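PDB 7LVO: bifunctional purine biosynthetic protein ADE5,7 from Cryptococcus neoformans var. grubii serotype A, which catalyses the second and fifth steps of de novo purine biosynthesis, this chain being the N-terminal part with glycinamide ribonucleotide (GAR) synthetase activity. Local coordinates for residues S39-G44 with G123-V128; V66-N71 with R95-W100. All coordinates share one frame; numbering follows the deposited sequence.

Contact 1. Residues S39-G44 with G123-V128; sequences SILLLG and GAFKKV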
ATOM      1  N   SER A  39       6.159 -19.880  11.233  1.00 31.13           N
ATOM      2  CA  SER A  39       4.965 -19.197  11.710  1.00 32.81           C
ATOM      3  C   SER A  39       5.121 -17.721  11.380  1.00 33.93           C
ATOM      4  O   SER A  39       6.085 -17.088  11.821  1.00 23.67           O
ATOM      5  CB  SER A  39       4.777 -19.395  13.216  1.00 28.53           C
ATOM      6  OG  SER A  39       4.546 -20.757  13.515  1.00 29.65           O
ATOM      7  N   ILE A  40       4.188 -17.183  10.593  1.00 33.89           N
ATOM      8  CA  ILE A  40       4.217 -15.796  10.149  1.00 23.82           C
ATOM      9  C   ILE A  40       3.013 -15.068  10.727  1.00 24.45           C
ATOM     10  O   ILE A  40       1.897 -15.597  10.736  1.00 25.03           O
ATOM     11  CB  ILE A  40       4.223 -15.695   8.608  1.00 23.61           C
ATOM     12  CG1 ILE A  40       5.514 -16.292   8.042  1.00 34.47           C
ATOM     13  CG2 ILE A  40       4.066 -14.246   8.171  1.00 26.81           C
ATOM     14  CD1 ILE A  40       5.503 -16.460   6.534  1.00 28.39           C
ATOM     15  N   LEU A  41       3.240 -13.854  11.206  1.00 28.72           N
ATOM     16  CA  LEU A  41       2.205 -13.026  11.813  1.00 25.02           C
ATOM     17  C   LEU A  41       1.942 -11.830  10.913  1.00 26.04           C
ATOM     18  O   LEU A  41       2.841 -11.002  10.693  1.00 26.62           O
ATOM     19  CB  LEU A  41       2.629 -12.563  13.204  1.00 29.76           C
ATOM     20  CG  LEU A  41       1.719 -11.562  13.908  1.00 25.84           C
ATOM     21  CD1 LEU A  41       0.356 -12.172  14.205  1.00 29.99           C
ATOM     22  CD2 LEU A  41       2.382 -11.071  15.187  1.00 26.84           C
ATOM     23  N   LEU A  42       0.717 -11.747  10.390  1.00 21.64           N
ATOM     24  CA  LEU A  42       0.288 -10.621   9.572  1.00 19.90           C
ATOM     25  C   LEU A  42      -0.499  -9.649  10.438  1.00 21.32           C
ATOM     26  O   LEU A  42      -1.482 -10.044  11.077  1.00 26.51           O
ATOM     27  CB  LEU A  42      -0.570 -11.094   8.398  1.00 22.37           C
ATOM     28  CG  LEU A  42       0.057 -12.095   7.443  1.00 19.06           C
ATOM     29  CD1 LEU A  42      -0.868 -12.340   6.257  1.00 24.38           C
ATOM     30  CD2 LEU A  42       1.419 -11.623   6.954  1.00 35.17           C
ATOM     31  N   LEU A  43      -0.068  -8.389  10.462  1.00 20.79           N
ATOM     32  CA  LEU A  43      -0.791  -7.325  11.143  1.00 23.53           C
ATOM     33  C   LEU A  43      -1.667  -6.599  10.121  1.00 29.16           C
ATOM     34  O   LEU A  43      -1.165  -6.102   9.107  1.00 21.73           O
ATOM     35  CB  LEU A  43       0.162  -6.347  11.813  1.00 19.99           C
ATOM     36  CG  LEU A  43       1.250  -6.924  12.722  1.00 27.04           C
ATOM     37  CD1 LEU A  43       2.005  -5.780  13.396  1.00 26.51           C
ATOM     38  CD2 LEU A  43       0.691  -7.872  13.755  1.00 24.41           C
ATOM     39  N   GLY A  44      -2.967  -6.541  10.388  1.00 23.24           N
ATOM     40  CA  GLY A  44      -3.885  -5.849   9.499  1.00 24.45           C
ATOM     41  C   GLY A  44      -5.161  -6.627   9.254  1.00 24.42           C
ATOM     42  O   GLY A  44      -5.314  -7.750   9.743  1.00 25.69           O
ATOM     43  N   GLY A 123      10.979  -1.841  15.625  1.00 26.58           N
ATOM     44  CA  GLY A 123      11.836  -1.809  16.793  1.00 28.37           C
ATOM     45  C   GLY A 123      11.299  -2.622  17.947  1.00 34.63           C
ATOM     46  O   GLY A 123      12.079  -3.233  18.693  1.00 26.99           O
ATOM     47  N   ALA A 124       9.973  -2.652  18.110  1.00 23.35           N
ATOM     48  CA  ALA A 124       9.378  -3.428  19.188  1.00 27.51           C
ATOM     49  C   ALA A 124       9.686  -4.915  19.032  1.00 29.90           C
ATOM     50  O   ALA A 124      10.068  -5.587  19.996  1.00 25.70           O
ATOM     51  CB  ALA A 124       7.867  -3.191  19.222  1.00 32.02           C
ATOM     52  N   PHE A 125       9.514  -5.450  17.821  1.00 21.13           N
ATOM     53  CA  PHE A 125       9.814  -6.861  17.600  1.00 29.37           C
ATOM     54  C   PHE A 125      11.318  -7.112  17.570  1.00 29.11           C
ATOM     55  O   PHE A 125      11.771  -8.213  17.913  1.00 30.43           O
ATOM     56  CB  PHE A 125       9.170  -7.344  16.304  1.00 25.46           C
ATOM     57  CG  PHE A 125       7.692  -7.605  16.422  1.00 27.52           C
ATOM     58  CD1 PHE A 125       7.228  -8.770  17.006  1.00 23.09           C
ATOM     59  CD2 PHE A 125       6.770  -6.690  15.941  1.00 27.05           C
ATOM     60  CE1 PHE A 125       5.873  -9.013  17.116  1.00 26.79           C
ATOM     61  CE2 PHE A 125       5.413  -6.927  16.039  1.00 27.47           C
ATOM     62  CZ  PHE A 125       4.965  -8.087  16.635  1.00 25.18           C
ATOM     63  N   LYS A 126      12.103  -6.106  17.176  1.00 27.90           N
ATOM     64  CA  LYS A 126      13.555  -6.263  17.172  1.00 28.24           C
ATOM     65  C   LYS A 126      14.083  -6.529  18.572  1.00 24.48           C
ATOM     66  O   LYS A 126      15.033  -7.299  18.750  1.00 24.05           O
ATOM     67  CB  LYS A 126      14.213  -5.019  16.586  1.00 27.51           C
ATOM     68  CG  LYS A 126      15.734  -5.125  16.431  1.00 32.54           C
ATOM     69  CD  LYS A 126      16.311  -3.879  15.783  1.00 34.85           C
ATOM     70  CE  LYS A 126      17.807  -4.017  15.534  1.00 44.73           C
ATOM     71  NZ  LYS A 126      18.582  -4.151  16.806  1.00 49.40           N
ATOM     72  N   LYS A 127      13.460  -5.918  19.585  1.00 30.74           N
ATOM     73  CA  LYS A 127      13.905  -6.083  20.963  1.00 29.21           C
ATOM     74  C   LYS A 127      13.672  -7.490  21.491  1.00 24.61           C
ATOM     75  O   LYS A 127      14.227  -7.836  22.541  1.00 31.93           O
ATOM     76  CB  LYS A 127      13.199  -5.068  21.867  1.00 29.24           C
ATOM     77  CG  LYS A 127      13.547  -3.628  21.557  1.00 46.94           C
ATOM     78  CD  LYS A 127      12.679  -2.658  22.348  1.00 83.88           C
ATOM     79  CE  LYS A 127      13.012  -1.210  22.007  1.00 95.65           C
ATOM     80  NZ  LYS A 127      12.153  -0.248  22.754  1.00 78.91           N
ATOM     81  N   VAL A 128      12.879  -8.305  20.797  1.00 30.66           N
ATOM     82  CA  VAL A 128      12.650  -9.693  21.178  1.00 31.21           C
ATOM     83  C   VAL A 128      13.202 -10.661  20.141  1.00 25.77           C
ATOM     84  O   VAL A 128      12.924 -11.863  20.209  1.00 27.04           O
ATOM     85  CB  VAL A 128      11.157  -9.964  21.429  1.00 31.49           C
ATOM     86  CG1 VAL A 128      10.692  -9.223  22.674  1.00 37.64           C
ATOM     87  CG2 VAL A 128      10.326  -9.556  20.217  1.00 26.43           C
TER

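Contact 2. Residues V66-N71 with R95-W100; sequences VVCPGN and RSIVEW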
ATOM      1  N   VAL A  66      -0.874 -16.299  10.840  1.00 25.24           N
ATOM      2  CA  VAL A  66      -1.727 -15.633  11.814  1.00 27.81           C
ATOM      3  C   VAL A  66      -2.019 -14.231  11.296  1.00 29.19           C
ATOM      4  O   VAL A  66      -1.092 -13.464  11.009  1.00 20.96           O
ATOM      5  CB  VAL A  66      -1.079 -15.582  13.204  1.00 26.94           C
ATOM      6  CG1 VAL A  66      -1.963 -14.821  14.167  1.00 28.37           C
ATOM      7  CG2 VAL A  66      -0.804 -16.984  13.714  1.00 37.16           C
ATOM      8  N   VAL A  67      -3.302 -13.900  11.183  1.00 24.66           N
ATOM      9  CA  VAL A  67      -3.746 -12.602  10.690  1.00 19.99           C
ATOM     10  C   VAL A  67      -4.374 -11.873  11.865  1.00 23.66           C
ATOM     11  O   VAL A  67      -5.441 -12.269  12.354  1.00 25.04           O
ATOM     12  CB  VAL A  67      -4.734 -12.735   9.523  1.00 19.10           C
ATOM     13  CG1 VAL A  67      -4.785 -11.460   8.732  1.00 21.72           C
ATOM     14  CG2 VAL A  67      -4.362 -13.925   8.642  1.00 20.93           C
ATOM     15  N   CYS A  68      -3.718 -10.807  12.317  1.00 20.44           N
ATOM     16  CA  CYS A  68      -4.167 -10.045  13.475  1.00 25.38           C
ATOM     17  C   CYS A  68      -4.588  -8.648  13.049  1.00 21.75           C
ATOM     18  O   CYS A  68      -3.728  -7.835  12.688  1.00 22.98           O
ATOM     19  CB  CYS A  68      -3.049  -9.965  14.520  1.00 32.92           C
ATOM     20  SG  CYS A  68      -3.499  -9.040  16.007  1.00 27.47           S
ATOM     21  N   PRO A  69      -5.888  -8.307  13.073  1.00 22.90           N
ATOM     22  CA  PRO A  69      -7.015  -9.163  13.464  1.00 20.78           C
ATOM     23  C   PRO A  69      -7.563 -10.012  12.319  1.00 25.64           C
ATOM     24  O   PRO A  69      -8.351 -10.922  12.557  1.00 23.48           O
ATOM     25  CB  PRO A  69      -8.070  -8.147  13.937  1.00 28.78           C
ATOM     26  CG  PRO A  69      -7.805  -6.934  13.087  1.00 24.50           C
ATOM     27  CD  PRO A  69      -6.312  -6.920  12.792  1.00 25.59           C
ATOM     28  N   GLY A  70      -7.140  -9.718  11.087  1.00 17.66           N
ATOM     29  CA  GLY A  70      -7.710 -10.409   9.953  1.00 22.75           C
ATOM     30  C   GLY A  70      -9.148  -9.961   9.698  1.00 22.46           C
ATOM     31  O   GLY A  70      -9.660  -9.008  10.297  1.00 24.35           O
ATOM     32  N   ASN A  71      -9.793 -10.671   8.783  1.00 18.54           N
ATOM     33  CA  ASN A  71     -11.151 -10.318   8.368  1.00 29.71           C
ATOM     34  C   ASN A  71     -11.911 -11.597   8.031  1.00 24.82           C
ATOM     35  O   ASN A  71     -11.421 -12.707   8.249  1.00 26.41           O
ATOM     36  CB  ASN A  71     -11.113  -9.334   7.189  1.00 21.74           C
ATOM     37  CG  ASN A  71     -10.383  -9.891   5.982  1.00 20.45           C
ATOM     38  OD1 ASN A  71     -10.397 -11.091   5.725  1.00 23.56           O
ATOM     39  ND2 ASN A  71      -9.742  -9.005   5.227  1.00 20.22           N
ATOM     40  N   ARG A  95       3.120  -4.039  23.382  1.00 35.85           N
ATOM     41  CA  ARG A  95       3.396  -5.172  24.265  1.00 38.85           C
ATOM     42  C   ARG A  95       2.419  -6.320  24.036  1.00 26.70           C
ATOM     43  O   ARG A  95       2.798  -7.491  24.116  1.00 33.57           O
ATOM     44  CB  ARG A  95       3.347  -4.729  25.729  1.00 46.02           C
ATOM     45  CG  ARG A  95       4.175  -5.609  26.658  1.00 52.80           C
ATOM     46  CD  ARG A  95       3.413  -6.006  27.920  1.00 61.80           C
ATOM     47  NE  ARG A  95       2.941  -4.855  28.683  1.00 73.81           N
ATOM     48  CZ  ARG A  95       1.688  -4.415  28.681  1.00 66.47           C
ATOM     49  NH1 ARG A  95       0.745  -5.010  27.967  1.00 63.38           N
ATOM     50  NH2 ARG A  95       1.373  -3.354  29.418  1.00 65.66           N
ATOM     51  N   SER A  96       1.155  -6.002  23.751  1.00 30.40           N
ATOM     52  CA  SER A  96       0.151  -7.046  23.572  1.00 38.33           C
ATOM     53  C   SER A  96       0.566  -8.038  22.492  1.00 29.95           C
ATOM     54  O   SER A  96       0.662  -9.245  22.741  1.00 31.80           O
ATOM     55  CB  SER A  96      -1.199  -6.418  23.233  1.00 36.66           C
ATOM     56  OG  SER A  96      -2.166  -7.417  22.977  1.00 33.46           O
ATOM     57  N   ILE A  97       0.823  -7.545  21.279  1.00 29.16           N
ATOM     58  CA  ILE A  97       1.129  -8.451  20.175  1.00 28.05           C
ATOM     59  C   ILE A  97       2.584  -8.917  20.223  1.00 28.53           C
ATOM     60  O   ILE A  97       2.897 -10.025  19.766  1.00 28.39           O
ATOM     61  CB  ILE A  97       0.805  -7.770  18.834  1.00 33.28           C
ATOM     62  CG1 ILE A  97       0.936  -8.766  17.680  1.00 32.93           C
ATOM     63  CG2 ILE A  97       1.724  -6.584  18.598  1.00 28.52           C
ATOM     64  CD1 ILE A  97      -0.003  -9.958  17.780  1.00 35.04           C
ATOM     65  N   VAL A  98       3.489  -8.094  20.755  1.00 26.73           N
ATOM     66  CA  VAL A  98       4.890  -8.501  20.845  1.00 27.89           C
ATOM     67  C   VAL A  98       5.049  -9.631  21.850  1.00 30.95           C
ATOM     68  O   VAL A  98       5.759 -10.610  21.596  1.00 29.23           O
ATOM     69  CB  VAL A  98       5.773  -7.295  21.206  1.00 34.13           C
ATOM     70  CG1 VAL A  98       7.203  -7.745  21.493  1.00 36.48           C
ATOM     71  CG2 VAL A  98       5.749  -6.272  20.079  1.00 26.74           C
ATOM     72  N   GLU A  99       4.383  -9.520  23.006  1.00 29.29           N
ATOM     73  CA  GLU A  99       4.444 -10.592  23.995  1.00 33.18           C
ATOM     74  C   GLU A  99       3.756 -11.850  23.482  1.00 34.12           C
ATOM     75  O   GLU A  99       4.236 -12.966  23.712  1.00 34.86           O
ATOM     76  CB  GLU A  99       3.810 -10.128  25.306  1.00 43.59           C
ATOM     77  CG  GLU A  99       3.880 -11.146  26.427  1.00 52.97           C
ATOM     78  CD  GLU A  99       3.317 -10.612  27.730  1.00 63.77           C
ATOM     79  OE1 GLU A  99       2.915  -9.428  27.767  1.00 56.82           O
ATOM     80  OE2 GLU A  99       3.274 -11.377  28.717  1.00 74.68           O
ATOM     81  N   TRP A 100       2.634 -11.691  22.777  1.00 34.24           N
ATOM     82  CA  TRP A 100       1.975 -12.842  22.169  1.00 32.22           C
ATOM     83  C   TRP A 100       2.901 -13.528  21.166  1.00 29.44           C
ATOM     84  O   TRP A 100       3.092 -14.747  21.211  1.00 33.39           O
ATOM     85  CB  TRP A 100       0.676 -12.399  21.490  1.00 27.81           C
ATOM     86  CG  TRP A 100      -0.156 -13.529  20.981  1.00 32.10           C
ATOM     87  CD1 TRP A 100      -1.186 -14.142  21.629  1.00 29.36           C
ATOM     88  CD2 TRP A 100      -0.038 -14.188  19.713  1.00 33.14           C
ATOM     89  NE1 TRP A 100      -1.714 -15.137  20.850  1.00 31.28           N
ATOM     90  CE2 TRP A 100      -1.032 -15.184  19.666  1.00 35.82           C
ATOM     91  CE3 TRP A 100       0.803 -14.024  18.611  1.00 29.31           C
ATOM     92  CZ2 TRP A 100      -1.202 -16.020  18.566  1.00 35.68           C
ATOM     93  CZ3 TRP A 100       0.633 -14.856  17.519  1.00 29.76           C
ATOM     94  CH2 TRP A 100      -0.358 -15.840  17.504  1.00 36.82           C
TER

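Contact 1. Residues S39-G44 with G123-V128
Phe125 pushes the far end of its benzene ring toward two leucines of strand 38-44, overlapping their methyls obliquely. CZ, the ring atom farthest from the Phe125 backbone, lies 4.2 Å from CD2 of Leu41. One bond further round, CE2 of Phe125 stands 4.5 Å from CD1 of Leu43. Both methyls lie on the same side of the ring plane; each leucine touches the ring through one branch. In Leu41 CG lies opposite the backbone N (chi1 173°), and chi2 of 65° to CD1 leaves CD2 extended, roughly anti to CA, so CD2 leads toward the helix. Leu41 and Leu43, two positions apart, point from the same face of the strand; Ile40, before them, and Leu42, between them, look to the other. No hydrogen bond crosses; the contact is apolar and buried, and small, with 84 Å² of surface counted over both sides. The backbones stay well apart, Leu41 CA and Phe125 CA being 11.4 Å from each other, and the gap is bridged by side chains alone. Strand 38-44 is an inner strand of the four-stranded parallel sheet, in the order 81-83, 62-67, 38-44, 108-111, of the Rossmann-like alpha/beta N domain of GAR synthetase, and helix 121-126 packs over one face of it. Round the phenyl ring also lie Ile97 and Ala101 of helix 95-104, Val109 of strand 108-111 and Val132 of a loop. Trp88 touches Leu43.

Contact 2. Residues V66-N71 with R95-W100
The indole of Trp100 reaches Val66 with the benzo-ring atom CH2, and the two meet obliquely, coming from opposite directions. CH2 of Trp100 is 3.8 Å from Val66 CG1 and 4.0 Å from Val66 CG2, so both methyls of the valine meet the same ring atom, from one side of the indole plane. With CG opposite the backbone N (chi1 -173°) the indole extends from the helix, and its six-membered ring reaches the strand; Leu84 touches both Val66 and Trp100 beside this meeting point. One helical turn earlier Ile97 makes the second touch, its CD1 lying 4.0 Å from SG of Cys68, a thiol used here as an apolar group. The backbones come nearest at this pair, with 8.7 Å between Cys68 CA and Ile97 CA. The arrangement is helix-on-sheet packing in a Rossmann-like alpha/beta domain: helix 95-104 belongs to the crossover from strand 81-83 to strand 108-111 at the two outer positions of the parallel sheet, and it lies over the inner strands on the way. The chain turns a corner at Cys68, followed by a cis peptide bond into Pro69 and a positive phi (71°) at Gly70. Asn71 then serves as N-cap of helix 72-77, its OD1 making a weak bond to Gly73 N, while its ND2 hydrogen-bonds Ala45 O.

Contacts 1 and 2 lie on neighbouring strands of one parallel sheet, their centres about 9 Å apart, and contact 2 falls within the sequence between the two segments of contact 1. Probable backbone hydrogen bonds zip the strands together: Leu42 N to Val66 O at 2.6 Å and Leu42 O to Cys68 N at 2.7 Å. On the helix-covered face Leu41 CD1 packs against Val66 CG1 at 3.5 Å. Ile97 of contact 2 touches Leu41, Leu43 and Phe125 of contact 1, merging both into one apolar layer. Both lie in the N domain, away from the predicted ATP region and the predicted magnesium ligands Glu331 and Asn333.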